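Local coordinates for putative aminotransferase (Actinomadura melliaura, PDB 4ZWV), which probably acts as a pyridoxal 5'-phosphate-dependent sugar aminotransferase in making the aminopentose of the indolocarbazole AT2433, at residues Gly167-Gly172 with Asp288-Phe293; Leu7-Val12 with Val352-Thr357; Tyr296-Asp301 with Arg346-Pro351; Arg117-Ala122 with Arg150-Arg155. All blocks are in the same frame, centred on the assembly; numbering follows the deposited sequence. Where two conformers were deposited one is given.

Contact 1 of 4, residues Gly167-Gly172 with Asp288-Phe293; sequences GASYRG and DREGSF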
loop_
_atom_site.group_PDB
_atom_site.type_symbol
_atom_site.label_atom_id
_atom_site.label_comp_id
_atom_site.label_asym_id
_atom_site.label_seq_id
_atom_site.Cartn_x
_atom_site.Cartn_y
_atom_site.Cartn_z
ATOM N N GLY A 167 22.137 -5.046 2.951
ATOM C CA GLY A 167 23.512 -5.202 3.377
ATOM C C GLY A 167 24.481 -5.666 2.300
ATOM O O GLY A 167 25.659 -5.880 2.587
ATOM N N ALA A 168 23.991 -5.859 1.074
ATOM C CA ALA A 168 24.861 -6.323 -0.012
ATOM C C ALA A 168 25.689 -5.182 -0.571
ATOM O O ALA A 168 25.326 -4.011 -0.417
ATOM C CB ALA A 168 24.037 -6.968 -1.125
ATOM N N SER A 169 26.797 -5.530 -1.224
ATOM C CA SER A 169 27.646 -4.534 -1.868
ATOM C C SER A 169 28.187 -5.084 -3.175
ATOM O O SER A 169 28.188 -6.293 -3.401
ATOM C CB SER A 169 28.803 -4.127 -0.962
ATOM O OG SER A 169 29.637 -5.239 -0.710
ATOM N N TYR A 170 28.655 -4.181 -4.025
ATOM C CA TYR A 170 29.188 -4.557 -5.324
ATOM C C TYR A 170 30.372 -3.661 -5.614
ATOM O O TYR A 170 30.257 -2.431 -5.585
ATOM C CB TYR A 170 28.094 -4.446 -6.400
ATOM C CG TYR A 170 28.616 -4.457 -7.826
ATOM C CD1 TYR A 170 28.847 -5.651 -8.503
ATOM C CD2 TYR A 170 28.854 -3.262 -8.502
ATOM C CE1 TYR A 170 29.316 -5.652 -9.813
ATOM C CE2 TYR A 170 29.329 -3.254 -9.806
ATOM C CZ TYR A 170 29.552 -4.446 -10.456
ATOM O OH TYR A 170 29.995 -4.429 -11.759
ATOM N N ARG A 171 31.513 -4.302 -5.847
ATOM C CA ARG A 171 32.772 -3.629 -6.136
ATOM C C ARG A 171 33.082 -2.538 -5.117
ATOM O O ARG A 171 33.554 -1.450 -5.450
ATOM C CB ARG A 171 32.763 -3.106 -7.573
ATOM C CG ARG A 171 32.810 -4.289 -8.532
ATOM C CD ARG A 171 33.061 -3.939 -9.980
ATOM N NE ARG A 171 33.045 -5.178 -10.757
ATOM C CZ ARG A 171 32.997 -5.242 -12.085
ATOM N NH1 ARG A 171 32.969 -4.132 -12.809
ATOM N NH2 ARG A 171 32.975 -6.428 -12.681
ATOM N N GLY A 172 32.855 -2.874 -3.851
ATOM C CA GLY A 172 33.313 -2.037 -2.757
ATOM C C GLY A 172 32.366 -0.906 -2.421
ATOM O O GLY A 172 32.697 -0.044 -1.603
ATOM N N ASP A 288 34.107 -10.115 -6.510
ATOM C CA ASP A 288 34.114 -8.652 -6.558
ATOM C C ASP A 288 32.872 -8.038 -5.920
ATOM O O ASP A 288 32.633 -6.850 -6.070
ATOM C CB ASP A 288 34.253 -8.146 -8.004
ATOM C CG ASP A 288 33.060 -8.497 -8.873
ATOM O OD1 ASP A 288 32.247 -9.350 -8.472
ATOM O OD2 ASP A 288 32.932 -7.923 -9.972
ATOM N N ARG A 289 32.081 -8.850 -5.227
ATOM C CA ARG A 289 30.846 -8.377 -4.626
ATOM C C ARG A 289 30.505 -9.230 -3.422
ATOM O O ARG A 289 31.063 -10.308 -3.235
ATOM C CB ARG A 289 29.704 -8.395 -5.647
ATOM C CG ARG A 289 29.281 -9.785 -6.130
ATOM C CD ARG A 289 28.510 -9.693 -7.446
ATOM N NE ARG A 289 29.431 -9.459 -8.556
ATOM C CZ ARG A 289 29.124 -9.564 -9.846
ATOM N NH1 ARG A 289 27.890 -9.879 -10.226
ATOM N NH2 ARG A 289 30.071 -9.367 -10.765
ATOM N N GLU A 290 29.591 -8.735 -2.594
ATOM C CA GLU A 290 29.202 -9.457 -1.396
ATOM C C GLU A 290 27.692 -9.554 -1.334
ATOM O O GLU A 290 27.014 -8.538 -1.179
ATOM C CB GLU A 290 29.747 -8.769 -0.141
ATOM C CG GLU A 290 29.432 -9.517 1.147
ATOM C CD GLU A 290 30.082 -8.883 2.372
ATOM O OE1 GLU A 290 29.981 -7.648 2.542
ATOM O OE2 GLU A 290 30.705 -9.626 3.159
ATOM N N GLY A 291 27.172 -10.771 -1.490
ATOM C CA GLY A 291 25.733 -10.992 -1.459
ATOM C C GLY A 291 25.202 -11.205 -0.055
ATOM O O GLY A 291 25.964 -11.265 0.915
ATOM N N SER A 292 23.883 -11.315 0.056
ATOM C CA SER A 292 23.256 -11.403 1.366
ATOM C C SER A 292 22.578 -12.738 1.639
ATOM O O SER A 292 22.081 -12.955 2.742
ATOM C CB SER A 292 22.251 -10.258 1.525
ATOM O OG SER A 292 22.948 -9.018 1.514
ATOM N N PHE A 293 22.552 -13.621 0.639
ATOM C CA PHE A 293 22.075 -15.002 0.836
ATOM C C PHE A 293 20.743 -15.114 1.575
ATOM O O PHE A 293 20.632 -15.739 2.628
ATOM C CB PHE A 293 23.147 -15.818 1.552
ATOM C CG PHE A 293 24.374 -16.008 0.724
ATOM C CD1 PHE A 293 24.394 -16.959 -0.281
ATOM C CD2 PHE A 293 25.486 -15.212 0.913
ATOM C CE1 PHE A 293 25.525 -17.138 -1.070
ATOM C CE2 PHE A 293 26.616 -15.384 0.129
ATOM C CZ PHE A 293 26.632 -16.351 -0.862
HETATM O O HOH W 1 28.401 -5.833 1.855
#
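The Tyr170 ring turns its CD1-CE1 edge to one face of the Arg289 guanidinium. The planes are 76° apart, and Tyr170 CE1 lies 3.9 Å from Arg289 CZ. The two residues form a non-hydrogen-bonded antiparallel pair in a small sheet where strand 169-170 lies between strands 173-174 and 289-290. The next pair, Ser169 with Glu290, is hydrogen-bonded both ways: Ser169 N to Glu290 O at 3.0 Å and Glu290 N to Ser169 O at 2.9 Å. On the Tyr170 side, Asp288 sits between two arginines. Its OD2 accepts from Arg171 NE at 2.9 Å and from Arg171 NH2 at 3.1 Å, both in the guanidinium plane of Arg171. Its OD1 takes Arg289 NE at 2.8 Å on the syn side, and also Ser286. Asp288 CG stands between its own backbone N and carbonyl carbon (chi1 65°), which brings the carboxylate within reach of both arginines. The carboxylate probably offsets their like charges. Outside the pair of segments, Asp139 takes Arg171 NH1, and the Tyr170 hydroxyl is hydrogen-bonded to Asp137 and to the backbone N of Asp139. Arg171 CG also covers a face of the tyrosine ring. Beside Ser169 and Glu290, one water joins Gly167 O, Ser169 OG and Glu290 OE1; it accepts from Ser169 OG at 2.9 Å.

Contact 2 of 4, residues Leu7-Val12 with Val352-Thr357; sequences LFKVAV and VGWWLT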
loop_
_atom_site.group_PDB
_atom_site.type_symbol
_atom_site.label_atom_id
_atom_site.label_comp_id
_atom_site.label_asym_id
_atom_site.label_seq_id
_atom_site.Cartn_x
_atom_site.Cartn_y
_atom_site.Cartn_z
ATOM N N LEU A 7 12.799 -22.375 5.383
ATOM C CA LEU A 7 13.536 -21.678 4.344
ATOM C C LEU A 7 13.612 -20.186 4.654
ATOM O O LEU A 7 14.575 -19.513 4.280
ATOM C CB LEU A 7 12.867 -21.933 2.989
ATOM C CG LEU A 7 13.517 -21.398 1.721
ATOM C CD1 LEU A 7 14.955 -21.889 1.615
ATOM C CD2 LEU A 7 12.699 -21.856 0.508
ATOM N N PHE A 8 12.583 -19.689 5.346
ATOM C CA PHE A 8 12.458 -18.283 5.731
ATOM C C PHE A 8 12.034 -18.218 7.193
ATOM O O PHE A 8 11.371 -19.128 7.687
ATOM C CB PHE A 8 11.410 -17.537 4.883
ATOM C CG PHE A 8 11.434 -17.873 3.412
ATOM C CD1 PHE A 8 12.327 -17.246 2.559
ATOM C CD2 PHE A 8 10.529 -18.780 2.881
ATOM C CE1 PHE A 8 12.333 -17.540 1.204
ATOM C CE2 PHE A 8 10.532 -19.080 1.531
ATOM C CZ PHE A 8 11.434 -18.456 0.692
ATOM N N LYS A 9 12.384 -17.138 7.883
ATOM C CA LYS A 9 11.955 -16.971 9.272
ATOM C C LYS A 9 11.969 -15.498 9.640
ATOM O O LYS A 9 12.828 -14.745 9.185
ATOM C CB LYS A 9 12.855 -17.781 10.217
ATOM C CG LYS A 9 12.362 -17.852 11.655
ATOM C CD LYS A 9 13.182 -18.859 12.456
ATOM C CE LYS A 9 12.825 -18.844 13.926
ATOM N NZ LYS A 9 11.442 -19.338 14.147
ATOM N N VAL A 10 11.005 -15.080 10.456
ATOM C CA VAL A 10 10.927 -13.686 10.874
ATOM C C VAL A 10 11.961 -13.369 11.950
ATOM O O VAL A 10 12.088 -14.103 12.929
ATOM C CB VAL A 10 9.522 -13.344 11.408
ATOM C CG1 VAL A 10 9.467 -11.892 11.854
ATOM C CG2 VAL A 10 8.472 -13.607 10.347
ATOM N N ALA A 11 12.712 -12.287 11.759
ATOM C CA ALA A 11 13.641 -11.816 12.781
ATOM C C ALA A 11 13.079 -10.570 13.468
ATOM O O ALA A 11 13.293 -9.447 13.004
ATOM C CB ALA A 11 15.009 -11.517 12.170
ATOM N N VAL A 12 12.357 -10.756 14.566
ATOM C CA VAL A 12 11.830 -9.603 15.295
ATOM C C VAL A 12 12.395 -9.559 16.716
ATOM O O VAL A 12 12.247 -10.490 17.509
ATOM C CB VAL A 12 10.280 -9.599 15.306
ATOM C CG1 VAL A 12 9.730 -10.908 15.860
ATOM C CG2 VAL A 12 9.740 -8.387 16.072
ATOM N N VAL A 352 19.422 -21.079 4.733
ATOM C CA VAL A 352 20.793 -20.646 4.972
ATOM C C VAL A 352 20.862 -19.549 6.045
ATOM O O VAL A 352 21.932 -19.072 6.400
ATOM C CB VAL A 352 21.435 -20.160 3.642
ATOM C CG1 VAL A 352 20.919 -18.780 3.269
ATOM C CG2 VAL A 352 22.961 -20.168 3.724
ATOM N N GLY A 353 19.711 -19.163 6.583
ATOM C CA GLY A 353 19.656 -18.014 7.474
ATOM C C GLY A 353 20.175 -18.163 8.898
ATOM O O GLY A 353 20.668 -19.226 9.301
ATOM N N TRP A 354 20.048 -17.076 9.665
ATOM C CA TRP A 354 20.605 -16.972 11.021
ATOM C C TRP A 354 20.040 -17.987 12.013
ATOM O O TRP A 354 20.644 -18.240 13.052
ATOM C CB TRP A 354 20.367 -15.561 11.574
ATOM C CG TRP A 354 18.915 -15.179 11.522
ATOM C CD1 TRP A 354 18.290 -14.492 10.526
ATOM C CD2 TRP A 354 17.900 -15.496 12.490
ATOM N NE1 TRP A 354 16.948 -14.349 10.816
ATOM C CE2 TRP A 354 16.687 -14.961 12.013
ATOM C CE3 TRP A 354 17.902 -16.179 13.714
ATOM C CZ2 TRP A 354 15.491 -15.081 12.714
ATOM C CZ3 TRP A 354 16.708 -16.300 14.406
ATOM C CH2 TRP A 354 15.525 -15.753 13.902
ATOM N N TRP A 355 18.881 -18.552 11.696
ATOM C CA TRP A 355 18.189 -19.475 12.597
ATOM C C TRP A 355 18.763 -20.884 12.528
ATOM O O TRP A 355 18.385 -21.758 13.306
ATOM C CB TRP A 355 16.693 -19.509 12.270
ATOM C CG TRP A 355 16.420 -19.891 10.850
ATOM C CD1 TRP A 355 16.220 -21.152 10.366
ATOM C CD2 TRP A 355 16.338 -19.008 9.723
ATOM N NE1 TRP A 355 16.010 -21.108 9.003
ATOM C CE2 TRP A 355 16.079 -19.805 8.586
ATOM C CE3 TRP A 355 16.453 -17.621 9.564
ATOM C CZ2 TRP A 355 15.925 -19.262 7.311
ATOM C CZ3 TRP A 355 16.298 -17.085 8.297
ATOM C CH2 TRP A 355 16.045 -17.904 7.185
ATOM N N LEU A 356 19.664 -21.103 11.581
ATOM C CA LEU A 356 20.338 -22.384 11.452
ATOM C C LEU A 356 21.401 -22.616 12.528
ATOM O O LEU A 356 22.413 -21.914 12.564
ATOM C CB LEU A 356 20.992 -22.481 10.078
ATOM C CG LEU A 356 20.160 -22.801 8.850
ATOM C CD1 LEU A 356 21.087 -22.926 7.657
ATOM C CD2 LEU A 356 19.438 -24.094 9.074
ATOM N N THR A 357 21.190 -23.605 13.390
ATOM C CA THR A 357 22.233 -24.001 14.330
ATOM C C THR A 357 23.323 -24.743 13.577
ATOM O O THR A 357 23.128 -25.138 12.434
ATOM C CB THR A 357 21.704 -24.906 15.442
ATOM O OG1 THR A 357 21.246 -26.141 14.872
ATOM C CG2 THR A 357 20.577 -24.223 16.197
HETATM O O HOH W 2 17.329 -19.139 4.027
HETATM O O HOH W 3 14.995 -13.295 8.848
#
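Neither segment is regular: Lys9 passes Trp355 with the CA atoms 7.5 Å apart, and the tryptophan lies in a type I turn from Gly353 to Leu356. The gap is filled mainly by the two indoles. Lys9 CB sits over the six-membered ring of Trp355 in a CH-pi contact, 3.8 Å from its centroid. The lysine chain, extended as far as CE (CG anti to the backbone N, chi1 -171°), then lays CD 3.6 Å from Trp355 CB. Leu7 O meets the indole edge, 3.3 Å from CZ2, and Gly353 CA backs the opposite face. Trp355 NE1 is bonded to Pro6 O. With an alanine here, the lysine chain would probably lose the surface it lies on, and Pro6 O its indole donor. Trp354 packs its CZ2 3.6 Å from Ala11 CB, and CE3 of Trp355 covers one of its faces. A water joins Trp354 NE1 to Lys9 O, and another joins Val352 N to Leu7 O. Leu7 also packs on Leu226 of the second subunit. The chain's beginning is thus tied to its end region by aromatic and aliphatic contacts, with water rather than direct bonds linking the polar groups of the two segments.

Contact 3 of 4, residues Tyr296-Asp301 with Arg346-Pro351; sequences YDVKVD and RMVSLP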
loop_
_atom_site.group_PDB
_atom_site.type_symbol
_atom_site.label_atom_id
_atom_site.label_comp_id
_atom_site.label_asym_id
_atom_site.label_seq_id
_atom_site.Cartn_x
_atom_site.Cartn_y
_atom_site.Cartn_z
ATOM N N TYR A 296 19.894 -20.099 -0.176
ATOM C CA TYR A 296 21.079 -20.655 -0.831
ATOM C C TYR A 296 20.637 -21.559 -1.979
ATOM O O TYR A 296 20.027 -22.601 -1.756
ATOM C CB TYR A 296 21.937 -21.422 0.185
ATOM C CG TYR A 296 23.250 -21.917 -0.379
ATOM C CD1 TYR A 296 24.396 -21.137 -0.304
ATOM C CD2 TYR A 296 23.341 -23.163 -0.995
ATOM C CE1 TYR A 296 25.610 -21.584 -0.834
ATOM C CE2 TYR A 296 24.545 -23.616 -1.524
ATOM C CZ TYR A 296 25.672 -22.820 -1.435
ATOM O OH TYR A 296 26.868 -23.266 -1.965
ATOM N N ASP A 297 20.930 -21.145 -3.210
ATOM C CA ASP A 297 20.479 -21.889 -4.385
ATOM C C ASP A 297 21.473 -22.948 -4.845
ATOM O O ASP A 297 22.691 -22.731 -4.836
ATOM C CB ASP A 297 20.212 -20.942 -5.555
ATOM C CG ASP A 297 18.896 -20.201 -5.419
ATOM O OD1 ASP A 297 18.152 -20.486 -4.461
ATOM O OD2 ASP A 297 18.604 -19.350 -6.287
ATOM N N VAL A 298 20.941 -24.094 -5.266
ATOM C CA VAL A 298 21.713 -25.103 -5.989
ATOM C C VAL A 298 20.882 -25.606 -7.164
ATOM O O VAL A 298 19.708 -25.263 -7.293
ATOM C CB VAL A 298 22.123 -26.290 -5.088
ATOM C CG1 VAL A 298 23.026 -25.817 -3.948
ATOM C CG2 VAL A 298 20.904 -27.002 -4.535
ATOM N N LYS A 299 21.494 -26.399 -8.031
ATOM C CA LYS A 299 20.769 -27.018 -9.133
ATOM C C LYS A 299 20.949 -28.525 -9.045
ATOM O O LYS A 299 22.071 -28.999 -8.913
ATOM C CB LYS A 299 21.266 -26.471 -10.476
ATOM C CG LYS A 299 20.965 -24.981 -10.671
ATOM C CD LYS A 299 21.617 -24.406 -11.937
ATOM C CE LYS A 299 23.125 -24.319 -11.800
ATOM N NZ LYS A 299 23.779 -23.681 -12.986
ATOM N N VAL A 300 19.853 -29.282 -9.100
ATOM C CA VAL A 300 19.949 -30.735 -8.934
ATOM C C VAL A 300 19.289 -31.549 -10.046
ATOM O O VAL A 300 18.304 -31.115 -10.655
ATOM C CB VAL A 300 19.326 -31.199 -7.583
ATOM C CG1 VAL A 300 20.087 -30.612 -6.407
ATOM C CG2 VAL A 300 17.850 -30.829 -7.501
ATOM N N ASP A 301 19.859 -32.725 -10.299
ATOM C CA ASP A 301 19.240 -33.757 -11.123
ATOM C C ASP A 301 18.192 -34.499 -10.302
ATOM O O ASP A 301 18.325 -34.602 -9.080
ATOM C CB ASP A 301 20.281 -34.746 -11.636
ATOM C CG ASP A 301 21.359 -34.085 -12.467
ATOM O OD1 ASP A 301 21.101 -33.013 -13.044
ATOM O OD2 ASP A 301 22.469 -34.653 -12.540
ATOM N N ARG A 346 15.608 -27.617 -12.364
ATOM C CA ARG A 346 16.719 -28.092 -11.544
ATOM C C ARG A 346 16.925 -27.274 -10.279
ATOM O O ARG A 346 17.442 -27.779 -9.283
ATOM C CB ARG A 346 18.010 -28.091 -12.359
ATOM C CG ARG A 346 18.013 -29.100 -13.495
ATOM C CD ARG A 346 19.087 -28.755 -14.513
ATOM N NE ARG A 346 20.412 -28.801 -13.911
ATOM C CZ ARG A 346 21.389 -27.947 -14.188
ATOM N NH1 ARG A 346 21.191 -26.956 -15.053
ATOM N NH2 ARG A 346 22.564 -28.077 -13.590
HETATM N N MSE A 347 16.528 -26.011 -10.309
HETATM C CA MSE A 347 16.869 -25.128 -9.204
HETATM C C MSE A 347 16.103 -25.469 -7.933
HETATM O O MSE A 347 14.920 -25.842 -7.963
HETATM C CB MSE A 347 16.630 -23.664 -9.587
HETATM C CG MSE A 347 15.209 -23.358 -9.924
HETATM SE SE MSE A 347 15.011 -21.468 -10.373
HETATM C CE MSE A 347 16.105 -21.360 -11.945
ATOM N N VAL A 348 16.785 -25.329 -6.806
ATOM C CA VAL A 348 16.156 -25.486 -5.493
ATOM C C VAL A 348 16.866 -24.596 -4.465
ATOM O O VAL A 348 18.096 -24.513 -4.447
ATOM C CB VAL A 348 16.152 -26.963 -5.032
ATOM C CG1 VAL A 348 17.522 -27.584 -5.174
ATOM C CG2 VAL A 348 15.618 -27.089 -3.596
ATOM N N SER A 349 16.076 -23.897 -3.650
ATOM C CA SER A 349 16.591 -22.988 -2.626
ATOM C C SER A 349 16.665 -23.721 -1.291
ATOM O O SER A 349 15.711 -24.399 -0.891
ATOM C CB SER A 349 15.697 -21.748 -2.485
ATOM O OG SER A 349 15.613 -21.006 -3.699
ATOM N N LEU A 350 17.792 -23.570 -0.601
ATOM C CA LEU A 350 18.020 -24.223 0.687
ATOM C C LEU A 350 18.060 -23.215 1.833
ATOM O O LEU A 350 18.461 -22.068 1.645
ATOM C CB LEU A 350 19.332 -25.011 0.656
ATOM C CG LEU A 350 19.440 -26.096 -0.414
ATOM C CD1 LEU A 350 20.830 -26.706 -0.415
ATOM C CD2 LEU A 350 18.393 -27.160 -0.162
ATOM N N PRO A 351 17.636 -23.637 3.032
ATOM C CA PRO A 351 17.727 -22.738 4.189
ATOM C C PRO A 351 19.168 -22.357 4.485
ATOM O O PRO A 351 20.031 -23.234 4.508
ATOM C CB PRO A 351 17.149 -23.575 5.338
ATOM C CG PRO A 351 16.316 -24.628 4.675
ATOM C CD PRO A 351 17.032 -24.934 3.385
HETATM O O HOH W 4 23.275 -25.092 -15.433
HETATM O O HOH W 5 21.973 -30.383 -12.172
#
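Tyr296 and Leu350 exchange two backbone hydrogen bonds, with Leu350 N to Tyr296 O at 2.7 Å. Val298 and Val348 do the same, and the Val298 N-H is nearly straight to Val348 O (3.0 Å, 172°). Val300 N adds a further bond to Arg346 O, 2.8 Å away. Between these pairs, Ser349 OG donates to Asp297 OD1 at 2.7 Å, on the syn side of a buried carboxylate. Asp297 CG lies beside its own backbone N (chi1 -77°), and from there OD1 reaches across to the serine. Replacing Asp297 by an alanine would probably leave the Ser349 hydroxyl without this acceptor and free to turn. Arg346 places one guanidinium face over Lys299 CB, 3.7 Å from NH2. Two waters lie at its edge: one is shared by Arg346 NH1 and Lys299 NZ, the other by Arg346 NH2 and Asp301 OD1. Arg346 NH2 also forms a salt bridge to Glu281, while Lys299 NZ bonds Pro105 O. The Tyr296 hydroxyl goes to Asp271. On the Tyr296 face, Val298 CG2 meets Leu350 CD1. The arrangement is an antiparallel pair at the edge of a three-stranded sheet, consistent with the small C-terminal domain of fold-type I aminotransferases.

Contact 4 of 4, residues Arg117-Ala122 with Arg150-Arg155; sequences RKISPA and REHGFR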
loop_
_atom_site.group_PDB
_atom_site.type_symbol
_atom_site.label_atom_id
_atom_site.label_comp_id
_atom_site.label_asym_id
_atom_site.label_seq_id
_atom_site.Cartn_x
_atom_site.Cartn_y
_atom_site.Cartn_z
ATOM N N ARG A 117 20.311 -7.169 -26.174
ATOM C CA ARG A 117 19.616 -7.473 -27.424
ATOM C C ARG A 117 18.167 -6.980 -27.429
ATOM O O ARG A 117 17.591 -6.745 -28.496
ATOM C CB ARG A 117 19.632 -8.978 -27.698
ATOM C CG ARG A 117 20.998 -9.532 -28.065
ATOM C CD ARG A 117 20.886 -10.968 -28.561
ATOM N NE ARG A 117 20.270 -11.853 -27.581
ATOM C CZ ARG A 117 20.946 -12.663 -26.769
ATOM N NH1 ARG A 117 22.276 -12.717 -26.815
ATOM N NH2 ARG A 117 20.285 -13.433 -25.919
ATOM N N LYS A 118 17.573 -6.822 -26.248
ATOM C CA LYS A 118 16.143 -6.522 -26.185
ATOM C C LYS A 118 15.810 -5.055 -25.926
ATOM O O LYS A 118 14.650 -4.659 -25.995
ATOM C CB LYS A 118 15.485 -7.412 -25.135
ATOM C CG LYS A 118 15.331 -8.842 -25.644
ATOM C CD LYS A 118 14.860 -9.788 -24.563
ATOM C CE LYS A 118 14.474 -11.127 -25.178
ATOM N NZ LYS A 118 14.253 -12.172 -24.138
ATOM N N ILE A 119 16.816 -4.244 -25.625
ATOM C CA ILE A 119 16.580 -2.803 -25.534
ATOM C C ILE A 119 16.155 -2.304 -26.916
ATOM O O ILE A 119 16.753 -2.665 -27.935
ATOM C CB ILE A 119 17.826 -2.063 -25.038
ATOM C CG1 ILE A 119 18.097 -2.434 -23.587
ATOM C CG2 ILE A 119 17.664 -0.548 -25.187
ATOM C CD1 ILE A 119 19.417 -1.909 -23.059
ATOM N N SER A 120 15.089 -1.514 -26.950
ATOM C CA SER A 120 14.478 -1.111 -28.211
ATOM C C SER A 120 14.010 0.338 -28.109
ATOM O O SER A 120 14.059 0.922 -27.020
ATOM C CB SER A 120 13.299 -2.033 -28.552
ATOM O OG SER A 120 12.166 -1.708 -27.778
ATOM N N PRO A 121 13.545 0.919 -29.233
ATOM C CA PRO A 121 12.978 2.268 -29.142
ATOM C C PRO A 121 11.793 2.370 -28.183
ATOM O O PRO A 121 11.466 3.477 -27.769
ATOM C CB PRO A 121 12.545 2.554 -30.583
ATOM C CG PRO A 121 13.493 1.756 -31.416
ATOM C CD PRO A 121 13.718 0.494 -30.636
ATOM N N ALA A 122 11.183 1.245 -27.807
ATOM C CA ALA A 122 10.064 1.270 -26.866
ATOM C C ALA A 122 10.469 1.131 -25.401
ATOM O O ALA A 122 9.621 1.219 -24.516
ATOM C CB ALA A 122 9.062 0.164 -27.215
ATOM N N ARG A 150 23.685 6.188 -26.721
ATOM C CA ARG A 150 24.324 6.584 -27.966
ATOM C C ARG A 150 23.415 6.283 -29.155
ATOM O O ARG A 150 23.281 7.093 -30.078
ATOM C CB ARG A 150 25.667 5.863 -28.121
ATOM C CG ARG A 150 26.477 6.305 -29.320
ATOM C CD ARG A 150 27.838 5.630 -29.357
ATOM N NE ARG A 150 28.658 6.182 -30.429
ATOM C CZ ARG A 150 29.696 6.990 -30.245
ATOM N NH1 ARG A 150 30.370 7.444 -31.290
ATOM N NH2 ARG A 150 30.065 7.338 -29.021
ATOM N N GLU A 151 22.767 5.126 -29.111
ATOM C CA GLU A 151 21.961 4.645 -30.230
ATOM C C GLU A 151 20.610 5.349 -30.335
ATOM O O GLU A 151 20.179 5.725 -31.433
ATOM C CB GLU A 151 21.750 3.130 -30.101
ATOM C CG GLU A 151 20.761 2.531 -31.091
ATOM C CD GLU A 151 21.318 2.410 -32.500
ATOM O OE1 GLU A 151 20.539 2.060 -33.410
ATOM O OE2 GLU A 151 22.528 2.654 -32.701
ATOM N N HIS A 152 19.959 5.541 -29.192
ATOM C CA HIS A 152 18.565 6.021 -29.152
ATOM C C HIS A 152 18.394 7.472 -28.703
ATOM O O HIS A 152 17.339 8.083 -28.902
ATOM C CB HIS A 152 17.749 5.117 -28.208
ATOM C CG HIS A 152 17.729 3.676 -28.617
ATOM N ND1 HIS A 152 17.072 3.228 -29.744
ATOM C CD2 HIS A 152 18.308 2.585 -28.060
ATOM C CE1 HIS A 152 17.236 1.920 -29.855
ATOM N NE2 HIS A 152 17.984 1.507 -28.848
ATOM N N GLY A 153 19.429 8.021 -28.083
ATOM C CA GLY A 153 19.371 9.360 -27.510
ATOM C C GLY A 153 18.789 9.410 -26.102
ATOM O O GLY A 153 19.248 10.185 -25.263
ATOM N N PHE A 154 17.875 8.498 -25.792
ATOM C CA PHE A 154 17.387 8.409 -24.428
ATOM C C PHE A 154 18.133 7.294 -23.729
ATOM O O PHE A 154 18.628 6.358 -24.354
ATOM C CB PHE A 154 15.864 8.175 -24.408
ATOM C CG PHE A 154 15.427 6.871 -25.037
ATOM C CD1 PHE A 154 15.513 5.674 -24.330
ATOM C CD2 PHE A 154 14.895 6.847 -26.323
ATOM C CE1 PHE A 154 15.110 4.475 -24.909
ATOM C CE2 PHE A 154 14.481 5.645 -26.907
ATOM C CZ PHE A 154 14.586 4.466 -26.194
ATOM N N ARG A 155 18.216 7.411 -22.413
ATOM C CA ARG A 155 18.883 6.413 -21.595
ATOM C C ARG A 155 17.833 5.792 -20.693
ATOM O O ARG A 155 17.346 6.456 -19.785
ATOM C CB ARG A 155 20.000 7.052 -20.773
ATOM C CG ARG A 155 20.838 6.053 -19.992
ATOM C CD ARG A 155 21.761 6.759 -19.004
ATOM N NE ARG A 155 22.651 5.812 -18.330
ATOM C CZ ARG A 155 23.843 5.458 -18.798
ATOM N NH1 ARG A 155 24.293 5.984 -19.927
ATOM N NH2 ARG A 155 24.589 4.587 -18.132
HETATM O O HOH W 6 19.304 -1.094 -28.520
#
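A water bridges His152 NE2, 2.9 Å away, and Ile119 O, to which it donates at 3.1 Å. The water lies in the plane of the imidazole, at its edge. The contact brings together two turns that lead from helices into neighbouring parallel strands of the main mixed sheet. Helix 112-118 runs on into strand 123-129, and helix 138-152 into strand 157-161. Strand 123-129, helix 138-152 and strand 157-161 make a beta-alpha-beta unit, and this contact lies at one end of it. His152 CG is anti to the carbonyl carbon (chi1 -59°), which carries the ring across to the Pro121 side. There, His152 CE1 lies 3.9 Å from Pro121 CD. Ile119 CG2 comes to 4.2 Å from His152 NE2. Ser120 O stands over one face of the imidazole. The same oxygen is at the edge of the Phe154 ring, near its plane, 3.7 Å from CZ. Ser120 also shapes its own turn: OG accepts from Ala122 N at 3.1 Å, which makes an ST turn, and it is bonded to Glu76 as well. Arg74 makes a cation-pi contact with Phe154. One face of the phenyl ring is covered by His152 CB, and Phe154 CZ comes to 3.6 Å from Pro121 O.

Contacts 1, 2 and 3 form one connected region near the cofactor site. Contact 2 touches both others: Phe293 O of contact 1 is 3.1 Å from Val352 CG1, and Leu7 CD1 reaches Leu350 C of contact 3 at 3.4 Å. The centres of contacts 2 and 3 are about 17 Å apart. All three approach His164, which binds pyridoxal 5'-phosphate, although the cofactor is not bound to this chain in the model. Between side chains, Phe8 is about 6 Å from His164, Ser292 about 7 Å and Asp297 about 8 Å. Contact 4 is remote, on the surface, its centre about 42 Å from that of contact 2. Contacts 1, 3 and 4 are all nested in the loop that contact 2 closes.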